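Local coordinates for 2-hydroxyisobutanoyl-CoA mutase large subunit (Aquincola tertiaricarbonis, PDB 4R3U), which works with a small cobalamin-binding subunit to interconvert 2-hydroxyisobutyryl-CoA and (S)-3-hydroxybutyryl-CoA, at residues Q100-G105 against K112-L117; N379-A384 against M393-R398; F385-E390 against E493-D498. All coordinates share one frame; numbering follows the deposited sequence.

In the fold
The three contacts form a tight triangle, with centres about 13 Å (1 and 2), 12 Å (1 and 3) and 11 Å (2 and 3) apart, on one side of the chain's centre. Interaction 1 comes first in sequence and pairs strand 97-102 with helix 107-119. Interactions 2 and 3 draw on the loop between strand 375-377, the neighbour of 97-102 in the parallel sheet of the TIM barrel, and helix 390-405, and their segments alternate along the chain. Helix 390-405 packs beside helix 107-119, while 493-498 returns from far along the chain to close over the loop. All three touch 5'-deoxyadenosine, so together they shape its pocket.

Interaction 1 of 3, residues Q100-G105 against K112-L117; sequences QIAGFG and KRFKYL. With 5AD (5'-deoxyadenosine), chain G.
Ala102 and Phe104 pack against the helix that carries Arg113, Phe114 and Leu117, the first strand-to-helix step of a beta-alpha-beta unit (strand 97-102, helix 107-119, strand 125-128) in the TIM barrel. Arg113 is the side chain to follow. Its CB lies 4.0 Å from Phe104 CE1, and its CG reaches the methyl of Ala102 (CG to CB 3.8 Å). Bends at chi2 (61°) and chi3 (73°) then fold the chain back, bringing NE, CZ and NH1 alongside the same ring atom; NH1 is 3.7 Å from Phe104 CE1. That carbon sits over one guanidinium face, offset toward its rim, while the ring and guanidinium planes are 55° apart, a loose cover and not a parallel stack. At the end of the chain NH2 is hydrogen-bonded to Pro388 O beyond the two segments. Deeper in, Ala102 CB touches both Phe114 CE1 (3.6 Å) and Leu117 CD1 (3.8 Å). The flank of the strand turned away from the helix meets the ligand: Ile101 CG2 comes within 3.4 Å of N3 of 5'-deoxyadenosine. One water joins the two segments, donating to Ile101 O and accepting a weak bond from Arg113 NH2.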
loop_
_atom_site.group_PDB
_atom_site.type_symbol
_atom_site.label_atom_id
_atom_site.label_comp_id
_atom_site.label_asym_id
_atom_site.label_seq_id
_atom_site.Cartn_x
_atom_site.Cartn_y
_atom_site.Cartn_z
ATOM N N GLN A 100 -3.973 -17.380 4.576
ATOM C CA GLN A 100 -2.527 -17.375 4.731
ATOM C C GLN A 100 -1.926 -18.777 4.793
ATOM O O GLN A 100 -2.421 -19.636 5.541
ATOM C CB GLN A 100 -2.132 -16.583 5.991
ATOM C CG GLN A 100 -2.502 -15.115 5.952
ATOM C CD GLN A 100 -1.848 -14.355 4.837
ATOM O OE1 GLN A 100 -2.511 -13.891 3.911
ATOM N NE2 GLN A 100 -0.540 -14.184 4.913
ATOM N N ILE A 101 -0.821 -18.988 4.050
ATOM C CA ILE A 101 -0.093 -20.268 4.034
ATOM C C ILE A 101 0.528 -20.504 5.417
ATOM O O ILE A 101 1.071 -19.580 6.029
ATOM C CB ILE A 101 1.026 -20.316 2.943
ATOM C CG1 ILE A 101 0.533 -20.154 1.512
ATOM C CG2 ILE A 101 1.879 -21.519 3.107
ATOM C CD1 ILE A 101 1.537 -19.342 0.669
ATOM N N ALA A 102 0.456 -21.748 5.878
ATOM C CA ALA A 102 1.037 -22.237 7.128
ATOM C C ALA A 102 1.595 -23.642 6.833
ATOM O O ALA A 102 0.922 -24.454 6.182
ATOM C CB ALA A 102 -0.027 -22.304 8.225
ATOM N N GLY A 103 2.821 -23.900 7.287
ATOM C CA GLY A 103 3.430 -25.201 7.090
ATOM C C GLY A 103 4.846 -25.275 7.592
ATOM O O GLY A 103 5.710 -24.542 7.121
ATOM N N PHE A 104 5.082 -26.156 8.570
ATOM C CA PHE A 104 6.377 -26.469 9.184
ATOM C C PHE A 104 6.206 -27.570 10.214
ATOM O O PHE A 104 5.127 -27.721 10.795
ATOM C CB PHE A 104 7.085 -25.246 9.795
ATOM C CG PHE A 104 6.320 -24.502 10.862
ATOM C CD1 PHE A 104 5.493 -23.433 10.530
ATOM C CD2 PHE A 104 6.467 -24.831 12.207
ATOM C CE1 PHE A 104 4.780 -22.755 11.516
ATOM C CE2 PHE A 104 5.781 -24.131 13.192
ATOM C CZ PHE A 104 4.939 -23.103 12.841
ATOM N N GLY A 105 7.278 -28.316 10.418
ATOM C CA GLY A 105 7.362 -29.396 11.385
ATOM C C GLY A 105 6.336 -30.472 11.153
ATOM O O GLY A 105 6.099 -30.881 10.009
ATOM N N LYS A 112 -0.936 -25.315 15.444
ATOM C CA LYS A 112 -0.731 -24.191 16.357
ATOM C C LYS A 112 -0.764 -22.866 15.540
ATOM O O LYS A 112 -1.459 -21.916 15.937
ATOM C CB LYS A 112 0.598 -24.371 17.133
ATOM C CG LYS A 112 0.912 -23.261 18.159
ATOM C CD LYS A 112 2.397 -23.193 18.530
ATOM C CE LYS A 112 3.176 -22.037 17.893
ATOM N NZ LYS A 112 3.891 -22.411 16.634
ATOM N N ARG A 113 -0.056 -22.832 14.381
ATOM C CA ARG A 113 -0.050 -21.683 13.454
ATOM C C ARG A 113 -1.445 -21.426 12.843
ATOM O O ARG A 113 -1.824 -20.265 12.741
ATOM C CB ARG A 113 1.012 -21.845 12.346
ATOM C CG ARG A 113 1.201 -20.615 11.436
ATOM C CD ARG A 113 1.650 -19.345 12.159
ATOM N NE ARG A 113 3.047 -19.456 12.552
ATOM C CZ ARG A 113 4.056 -19.003 11.824
ATOM N NH1 ARG A 113 5.297 -19.186 12.224
ATOM N NH2 ARG A 113 3.832 -18.438 10.644
ATOM N N PHE A 114 -2.224 -22.493 12.470
ATOM C CA PHE A 114 -3.609 -22.336 11.974
ATOM C C PHE A 114 -4.413 -21.527 12.979
ATOM O O PHE A 114 -5.049 -20.539 12.617
ATOM C CB PHE A 114 -4.319 -23.689 11.751
ATOM C CG PHE A 114 -3.880 -24.485 10.549
ATOM C CD1 PHE A 114 -3.141 -23.891 9.523
ATOM C CD2 PHE A 114 -4.181 -25.842 10.446
ATOM C CE1 PHE A 114 -2.732 -24.640 8.410
ATOM C CE2 PHE A 114 -3.814 -26.571 9.312
ATOM C CZ PHE A 114 -3.074 -25.970 8.311
ATOM N N LYS A 115 -4.349 -21.951 14.248
ATOM C CA LYS A 115 -5.055 -21.349 15.390
ATOM C C LYS A 115 -4.646 -19.907 15.616
ATOM O O LYS A 115 -5.527 -19.061 15.779
ATOM C CB LYS A 115 -4.940 -22.233 16.637
ATOM C CG LYS A 115 -5.633 -23.575 16.414
ATOM C CD LYS A 115 -5.371 -24.593 17.494
ATOM C CE LYS A 115 -6.324 -25.758 17.379
ATOM N NZ LYS A 115 -5.820 -26.945 18.130
ATOM N N TYR A 116 -3.332 -19.603 15.524
ATOM C CA TYR A 116 -2.809 -18.243 15.623
ATOM C C TYR A 116 -3.396 -17.360 14.505
ATOM O O TYR A 116 -3.878 -16.245 14.769
ATOM C CB TYR A 116 -1.275 -18.235 15.522
ATOM C CG TYR A 116 -0.718 -16.840 15.432
ATOM C CD1 TYR A 116 -0.572 -16.051 16.573
ATOM C CD2 TYR A 116 -0.411 -16.268 14.194
ATOM C CE1 TYR A 116 -0.096 -14.740 16.491
ATOM C CE2 TYR A 116 0.038 -14.950 14.098
ATOM C CZ TYR A 116 0.215 -14.199 15.253
ATOM O OH TYR A 116 0.697 -12.920 15.179
ATOM N N LEU A 117 -3.297 -17.852 13.247
ATOM C CA LEU A 117 -3.773 -17.186 12.031
ATOM C C LEU A 117 -5.267 -16.928 12.097
ATOM O O LEU A 117 -5.701 -15.831 11.741
ATOM C CB LEU A 117 -3.394 -18.011 10.770
ATOM C CG LEU A 117 -1.898 -18.117 10.440
ATOM C CD1 LEU A 117 -1.662 -19.104 9.344
ATOM C CD2 LEU A 117 -1.298 -16.748 10.094
HETATM N N1 5AD G . 4.669 -20.957 5.637
HETATM C C2 5AD G . 4.218 -19.782 5.036
HETATM N N3 5AD G . 4.581 -19.516 3.691
HETATM C C4 5AD G . 5.278 -20.444 3.000
HETATM N N9 5AD G . 5.752 -20.469 1.752
HETATM C C8 5AD G . 6.296 -21.673 1.553
HETATM N N7 5AD G . 6.250 -22.368 2.677
HETATM C C5 5AD G . 5.601 -21.621 3.577
HETATM C C6 5AD G . 5.287 -21.860 4.860
HETATM N N6 5AD G . 5.711 -23.016 5.342
HETATM C "C1'" 5AD G . 5.478 -19.586 0.606
HETATM C "C2'" 5AD G . 6.054 -18.215 0.675
HETATM C "C3'" 5AD G . 6.327 -17.925 -0.791
HETATM C "C4'" 5AD G . 5.911 -19.178 -1.563
HETATM C "C5'" 5AD G . 6.958 -19.503 -2.622
HETATM O "O4'" 5AD G . 6.020 -20.180 -0.584
HETATM O "O2'" 5AD G . 5.039 -17.313 1.137
HETATM O "O3'" 5AD G . 5.561 -16.776 -1.198
HETATM O O HOH W 1 2.269 -19.071 8.540
#

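Interaction 2 of 3, residues N379-A384 against M393-R398; sequences NGYDEA and MKMALR. With 5AD (5'-deoxyadenosine), chain G.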
loop_
_atom_site.group_PDB
_atom_site.type_symbol
_atom_site.label_atom_id
_atom_site.label_comp_id
_atom_site.label_asym_id
_atom_site.label_seq_id
_atom_site.Cartn_x
_atom_site.Cartn_y
_atom_site.Cartn_z
ATOM N N ASN A 379 2.045 -11.898 1.224
ATOM C CA ASN A 379 3.327 -12.388 1.713
ATOM C C ASN A 379 3.801 -11.621 2.934
ATOM O O ASN A 379 3.295 -10.522 3.181
ATOM C CB ASN A 379 4.391 -12.365 0.609
ATOM C CG ASN A 379 4.024 -13.163 -0.594
ATOM O OD1 ASN A 379 3.402 -14.222 -0.501
ATOM N ND2 ASN A 379 4.366 -12.635 -1.762
ATOM N N GLY A 380 4.723 -12.230 3.694
ATOM C CA GLY A 380 5.351 -11.637 4.863
ATOM C C GLY A 380 6.523 -10.776 4.410
ATOM O O GLY A 380 7.099 -11.021 3.335
ATOM N N TYR A 381 6.896 -9.750 5.246
ATOM C CA TYR A 381 8.013 -8.862 4.960
ATOM C C TYR A 381 9.341 -9.621 4.975
ATOM O O TYR A 381 10.322 -9.151 4.389
ATOM C CB TYR A 381 8.031 -7.632 5.892
ATOM C CG TYR A 381 7.882 -7.972 7.362
ATOM C CD1 TYR A 381 8.893 -8.651 8.054
ATOM C CD2 TYR A 381 6.763 -7.568 8.080
ATOM C CE1 TYR A 381 8.769 -8.943 9.418
ATOM C CE2 TYR A 381 6.629 -7.857 9.444
ATOM C CZ TYR A 381 7.633 -8.537 10.109
ATOM O OH TYR A 381 7.493 -8.797 11.460
ATOM N N ASP A 382 9.351 -10.821 5.586
ATOM C CA ASP A 382 10.498 -11.719 5.715
ATOM C C ASP A 382 10.615 -12.767 4.572
ATOM O O ASP A 382 11.383 -13.731 4.686
ATOM C CB ASP A 382 10.511 -12.379 7.114
ATOM C CG ASP A 382 9.287 -13.173 7.604
ATOM O OD1 ASP A 382 8.297 -13.296 6.840
ATOM O OD2 ASP A 382 9.330 -13.680 8.748
ATOM N N GLU A 383 9.904 -12.537 3.456
ATOM C CA GLU A 383 9.866 -13.427 2.294
ATOM C C GLU A 383 11.233 -13.883 1.771
ATOM O O GLU A 383 11.414 -15.062 1.492
ATOM C CB GLU A 383 9.016 -12.796 1.172
ATOM C CG GLU A 383 8.808 -13.672 -0.055
ATOM C CD GLU A 383 8.009 -14.953 0.077
ATOM O OE1 GLU A 383 8.309 -15.881 -0.703
ATOM O OE2 GLU A 383 7.063 -15.020 0.895
ATOM N N ALA A 384 12.203 -12.962 1.649
ATOM C CA ALA A 384 13.511 -13.306 1.100
ATOM C C ALA A 384 14.477 -13.997 2.085
ATOM O O ALA A 384 15.554 -14.440 1.683
ATOM C CB ALA A 384 14.139 -12.086 0.460
ATOM N N MET A 393 3.091 -12.728 9.386
ATOM C CA MET A 393 1.766 -13.164 8.957
ATOM C C MET A 393 0.683 -12.269 9.469
ATOM O O MET A 393 -0.223 -11.927 8.712
ATOM C CB MET A 393 1.509 -14.644 9.283
ATOM C CG MET A 393 2.282 -15.610 8.375
ATOM S SD MET A 393 1.829 -15.549 6.600
ATOM C CE MET A 393 2.999 -14.328 5.950
ATOM N N LYS A 394 0.805 -11.810 10.722
ATOM C CA LYS A 394 -0.120 -10.861 11.369
ATOM C C LYS A 394 -0.181 -9.572 10.534
ATOM O O LYS A 394 -1.275 -9.118 10.208
ATOM C CB LYS A 394 0.354 -10.570 12.782
ATOM C CG LYS A 394 -0.775 -10.278 13.769
ATOM C CD LYS A 394 -0.396 -9.329 14.912
ATOM C CE LYS A 394 0.869 -9.593 15.672
ATOM N NZ LYS A 394 1.070 -8.585 16.748
ATOM N N MET A 395 0.997 -9.037 10.100
ATOM C CA MET A 395 1.098 -7.821 9.280
ATOM C C MET A 395 0.435 -8.024 7.913
ATOM O O MET A 395 -0.267 -7.112 7.425
ATOM C CB MET A 395 2.544 -7.371 9.159
ATOM C CG MET A 395 2.757 -6.118 8.266
ATOM S SD MET A 395 1.930 -4.618 8.844
ATOM C CE MET A 395 2.752 -4.354 10.444
ATOM N N ALA A 396 0.599 -9.239 7.325
ATOM C CA ALA A 396 -0.000 -9.620 6.053
ATOM C C ALA A 396 -1.512 -9.643 6.167
ATOM O O ALA A 396 -2.184 -9.188 5.252
ATOM C CB ALA A 396 0.535 -10.961 5.607
ATOM N N LEU A 397 -2.055 -10.094 7.311
ATOM C CA LEU A 397 -3.501 -10.085 7.554
ATOM C C LEU A 397 -4.019 -8.654 7.788
ATOM O O LEU A 397 -5.048 -8.306 7.220
ATOM C CB LEU A 397 -3.880 -11.015 8.721
ATOM C CG LEU A 397 -3.833 -12.507 8.409
ATOM C CD1 LEU A 397 -3.733 -13.333 9.686
ATOM C CD2 LEU A 397 -5.034 -12.926 7.566
ATOM N N ARG A 398 -3.281 -7.807 8.555
ATOM C CA ARG A 398 -3.673 -6.418 8.811
ATOM C C ARG A 398 -3.769 -5.626 7.510
ATOM O O ARG A 398 -4.656 -4.772 7.367
ATOM C CB ARG A 398 -2.731 -5.732 9.824
ATOM C CG ARG A 398 -2.736 -6.310 11.240
ATOM C CD ARG A 398 -4.036 -6.136 12.005
ATOM N NE ARG A 398 -3.987 -6.871 13.267
ATOM C CZ ARG A 398 -4.509 -8.082 13.463
ATOM N NH1 ARG A 398 -5.142 -8.710 12.482
ATOM N NH2 ARG A 398 -4.402 -8.673 14.644
HETATM N N1 5AD G . 4.669 -20.957 5.637
HETATM C C2 5AD G . 4.218 -19.782 5.036
HETATM N N3 5AD G . 4.581 -19.516 3.691
HETATM C C4 5AD G . 5.278 -20.444 3.000
HETATM N N9 5AD G . 5.752 -20.469 1.752
HETATM C C8 5AD G . 6.296 -21.673 1.553
HETATM N N7 5AD G . 6.250 -22.368 2.677
HETATM C C5 5AD G . 5.601 -21.621 3.577
HETATM C C6 5AD G . 5.287 -21.860 4.860
HETATM N N6 5AD G . 5.711 -23.016 5.342
HETATM C "C1'" 5AD G . 5.478 -19.586 0.606
HETATM C "C2'" 5AD G . 6.054 -18.215 0.675
HETATM C "C3'" 5AD G . 6.327 -17.925 -0.791
HETATM C "C4'" 5AD G . 5.911 -19.178 -1.563
HETATM C "C5'" 5AD G . 6.958 -19.503 -2.622
HETATM O "O4'" 5AD G . 6.020 -20.180 -0.584
HETATM O "O2'" 5AD G . 5.039 -17.313 1.137
HETATM O "O3'" 5AD G . 5.561 -16.776 -1.198
#
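Met393 folds its methyl back onto the backbone of Gly380, at the start of a type I beta turn (Gly380 to Glu383) in the loop that leads from strand 375-377 of the TIM barrel to helix 390-405. The thioether bends twice, at chi2 and chi3 (92°), which returns CE to the loop although its CB points away. CE stops 3.5 Å from Gly380 N. A beta carbon on Gly380 would be crowded by this methyl and collide with Asp382 OD1. About one turn on, the short methyl of Ala396 lets the helix come close to the loop, with CB 3.7 Å from Asn379 O. Tyr381, its CG wedged between backbone N and carbonyl carbon (chi1 49°), meets the helix differently: CE2 lies 4.1 Å from Met395 CB, the side chains crossing at about a right angle. Asn379 turns away; its ND2 bonds to Thr344 O and its OD1 accepts from Gln343 NE2, fixing the amide's flip. Glu383 has CG trans to the backbone N (chi1 -175°) and bends at chi2, bringing its carboxylate to the ribose. Its OE2 takes a hydrogen bond of 3.1 Å from O2' of 5'-deoxyadenosine and a weak one from O3'.

Interaction 3 of 3, residues F385-E390 against E493-D498; sequences FAIPTE and EIHPYD. With 5AD (5'-deoxyadenosine), chain G.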
loop_
_atom_site.group_PDB
_atom_site.type_symbol
_atom_site.label_atom_id
_atom_site.label_comp_id
_atom_site.label_asym_id
_atom_site.label_seq_id
_atom_site.Cartn_x
_atom_site.Cartn_y
_atom_site.Cartn_z
ATOM N N PHE A 385 14.064 -14.146 3.347
ATOM C CA PHE A 385 14.867 -14.798 4.381
ATOM C C PHE A 385 14.442 -16.236 4.678
ATOM O O PHE A 385 15.264 -17.146 4.589
ATOM C CB PHE A 385 14.815 -14.014 5.675
ATOM C CG PHE A 385 15.395 -12.632 5.636
ATOM C CD1 PHE A 385 14.675 -11.576 5.088
ATOM C CD2 PHE A 385 16.601 -12.354 6.278
ATOM C CE1 PHE A 385 15.197 -10.287 5.087
ATOM C CE2 PHE A 385 17.124 -11.067 6.287
ATOM C CZ PHE A 385 16.410 -10.040 5.697
ATOM N N ALA A 386 13.181 -16.437 5.106
ATOM C CA ALA A 386 12.699 -17.744 5.572
ATOM C C ALA A 386 11.189 -17.829 5.559
ATOM O O ALA A 386 10.518 -16.811 5.349
ATOM C CB ALA A 386 13.187 -17.978 7.005
ATOM N N ILE A 387 10.641 -19.050 5.863
ATOM C CA ILE A 387 9.192 -19.227 6.033
ATOM C C ILE A 387 8.721 -18.267 7.150
ATOM O O ILE A 387 9.520 -17.933 8.033
ATOM C CB ILE A 387 8.712 -20.696 6.154
ATOM C CG1 ILE A 387 9.374 -21.427 7.357
ATOM C CG2 ILE A 387 8.893 -21.425 4.809
ATOM C CD1 ILE A 387 8.620 -22.556 7.852
ATOM N N PRO A 388 7.520 -17.684 7.056
ATOM C CA PRO A 388 7.169 -16.590 7.981
ATOM C C PRO A 388 7.011 -16.814 9.470
ATOM O O PRO A 388 6.627 -17.892 9.931
ATOM C CB PRO A 388 5.884 -16.007 7.366
ATOM C CG PRO A 388 5.315 -17.139 6.638
ATOM C CD PRO A 388 6.483 -17.824 6.021
ATOM N N THR A 389 7.231 -15.716 10.208
ATOM C CA THR A 389 7.005 -15.621 11.633
ATOM C C THR A 389 5.538 -15.251 11.826
ATOM O O THR A 389 4.833 -14.869 10.885
ATOM C CB THR A 389 7.914 -14.546 12.282
ATOM O OG1 THR A 389 7.636 -13.259 11.714
ATOM C CG2 THR A 389 9.387 -14.882 12.199
ATOM N N GLU A 390 5.087 -15.350 13.059
ATOM C CA GLU A 390 3.744 -14.967 13.444
ATOM C C GLU A 390 3.515 -13.486 13.153
ATOM O O GLU A 390 2.548 -13.168 12.481
ATOM C CB GLU A 390 3.528 -15.278 14.915
ATOM C CG GLU A 390 3.397 -16.761 15.176
ATOM C CD GLU A 390 3.014 -17.110 16.595
ATOM O OE1 GLU A 390 3.346 -16.319 17.505
ATOM O OE2 GLU A 390 2.392 -18.178 16.800
ATOM N N GLU A 493 13.671 -11.186 13.196
ATOM C CA GLU A 493 13.319 -12.424 13.869
ATOM C C GLU A 493 13.101 -13.457 12.745
ATOM O O GLU A 493 12.337 -13.189 11.809
ATOM C CB GLU A 493 12.041 -12.218 14.704
ATOM C CG GLU A 493 11.322 -13.510 15.065
ATOM C CD GLU A 493 10.039 -13.433 15.879
ATOM O OE1 GLU A 493 9.604 -14.510 16.343
ATOM O OE2 GLU A 493 9.475 -12.326 16.070
ATOM N N ILE A 494 13.786 -14.607 12.814
ATOM C CA ILE A 494 13.626 -15.634 11.788
ATOM C C ILE A 494 12.925 -16.848 12.355
ATOM O O ILE A 494 13.288 -17.309 13.446
ATOM C CB ILE A 494 15.005 -15.987 11.134
ATOM C CG1 ILE A 494 15.658 -14.771 10.451
ATOM C CG2 ILE A 494 14.963 -17.241 10.226
ATOM C CD1 ILE A 494 14.917 -14.227 9.259
ATOM N N HIS A 495 11.958 -17.400 11.604
ATOM C CA HIS A 495 11.283 -18.630 12.011
ATOM C C HIS A 495 12.305 -19.786 12.065
ATOM O O HIS A 495 13.005 -20.021 11.081
ATOM C CB HIS A 495 10.139 -18.996 11.060
ATOM C CG HIS A 495 9.330 -20.170 11.545
ATOM N ND1 HIS A 495 8.315 -19.975 12.495
ATOM C CD2 HIS A 495 9.379 -21.489 11.227
ATOM C CE1 HIS A 495 7.781 -21.162 12.700
ATOM N NE2 HIS A 495 8.364 -22.101 11.957
ATOM N N PRO A 496 12.440 -20.488 13.219
ATOM C CA PRO A 496 13.448 -21.557 13.302
ATOM C C PRO A 496 12.902 -22.946 13.001
ATOM O O PRO A 496 11.713 -23.247 13.169
ATOM C CB PRO A 496 13.926 -21.464 14.749
ATOM C CG PRO A 496 12.687 -20.943 15.514
ATOM C CD PRO A 496 11.735 -20.312 14.513
ATOM N N TYR A 497 13.816 -23.809 12.588
ATOM C CA TYR A 497 13.559 -25.210 12.345
ATOM C C TYR A 497 13.808 -25.936 13.669
ATOM O O TYR A 497 14.834 -25.717 14.318
ATOM C CB TYR A 497 14.509 -25.745 11.240
ATOM C CG TYR A 497 14.318 -27.216 10.918
ATOM C CD1 TYR A 497 13.125 -27.681 10.364
ATOM C CD2 TYR A 497 15.320 -28.143 11.182
ATOM C CE1 TYR A 497 12.923 -29.035 10.111
ATOM C CE2 TYR A 497 15.136 -29.504 10.917
ATOM C CZ TYR A 497 13.937 -29.943 10.374
ATOM O OH TYR A 497 13.742 -31.272 10.097
ATOM N N ASP A 498 12.850 -26.775 14.078
ATOM C CA ASP A 498 12.931 -27.603 15.276
ATOM C C ASP A 498 13.657 -28.883 14.846
ATOM O O ASP A 498 13.135 -29.654 14.017
ATOM C CB ASP A 498 11.506 -27.909 15.788
ATOM C CG ASP A 498 11.388 -28.797 17.014
ATOM O OD1 ASP A 498 12.436 -29.296 17.504
ATOM O OD2 ASP A 498 10.246 -29.035 17.456
HETATM N N1 5AD G . 4.669 -20.957 5.637
HETATM C C2 5AD G . 4.218 -19.782 5.036
HETATM N N3 5AD G . 4.581 -19.516 3.691
HETATM C C4 5AD G . 5.278 -20.444 3.000
HETATM N N9 5AD G . 5.752 -20.469 1.752
HETATM C C8 5AD G . 6.296 -21.673 1.553
HETATM N N7 5AD G . 6.250 -22.368 2.677
HETATM C C5 5AD G . 5.601 -21.621 3.577
HETATM C C6 5AD G . 5.287 -21.860 4.860
HETATM N N6 5AD G . 5.711 -23.016 5.342
HETATM C "C1'" 5AD G . 5.478 -19.586 0.606
HETATM C "C2'" 5AD G . 6.054 -18.215 0.675
HETATM C "C3'" 5AD G . 6.327 -17.925 -0.791
HETATM C "C4'" 5AD G . 5.911 -19.178 -1.563
HETATM C "C5'" 5AD G . 6.958 -19.503 -2.622
HETATM O "O4'" 5AD G . 6.020 -20.180 -0.584
HETATM O "O2'" 5AD G . 5.039 -17.313 1.137
HETATM O "O3'" 5AD G . 5.561 -16.776 -1.198
HETATM O O HOH W 2 11.086 -15.959 9.433
#
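His495 N donates to a water at 2.7 Å, and that water donates in turn to Ile387 O at 2.9 Å, so a single molecule ties the two irregular segments together. The same carbonyl oxygen lies 3.3 Å from His495 CB. With CG trans to the backbone N (chi1 -174°), the imidazole swings across Ile387, whose CD1 comes 3.6 Å from His495 CD2, the two side chains crossing obliquely. The ring also meets Phe104 edge-to-face. Replacing His495 by alanine would remove the imidazole, which is likely to cost Ile387 CD1 the ring carbon it rests against and Phe104 its edge-to-face partner. Thr389 divides its labour: OG1 caps the following helix by accepting from Ala392 N, while CG2 rests 3.4 Å from Glu493 O. Farther along, Ile494 presses on two loop residues, its CD1 3.6 Å from Phe385 CB and its CG2 touching the methyl of Ala386. On the inner side, Ile387 CG2 lies 3.5 Å from C5 of 5'-deoxyadenosine, and Pro388 CD and CG approach C2 of the same adenine. Backed by 493-498, the loop thus forms one wall of the adenosyl pocket, beside cobalamin, in the TIM barrel of a B12-dependent acyl-CoA mutase.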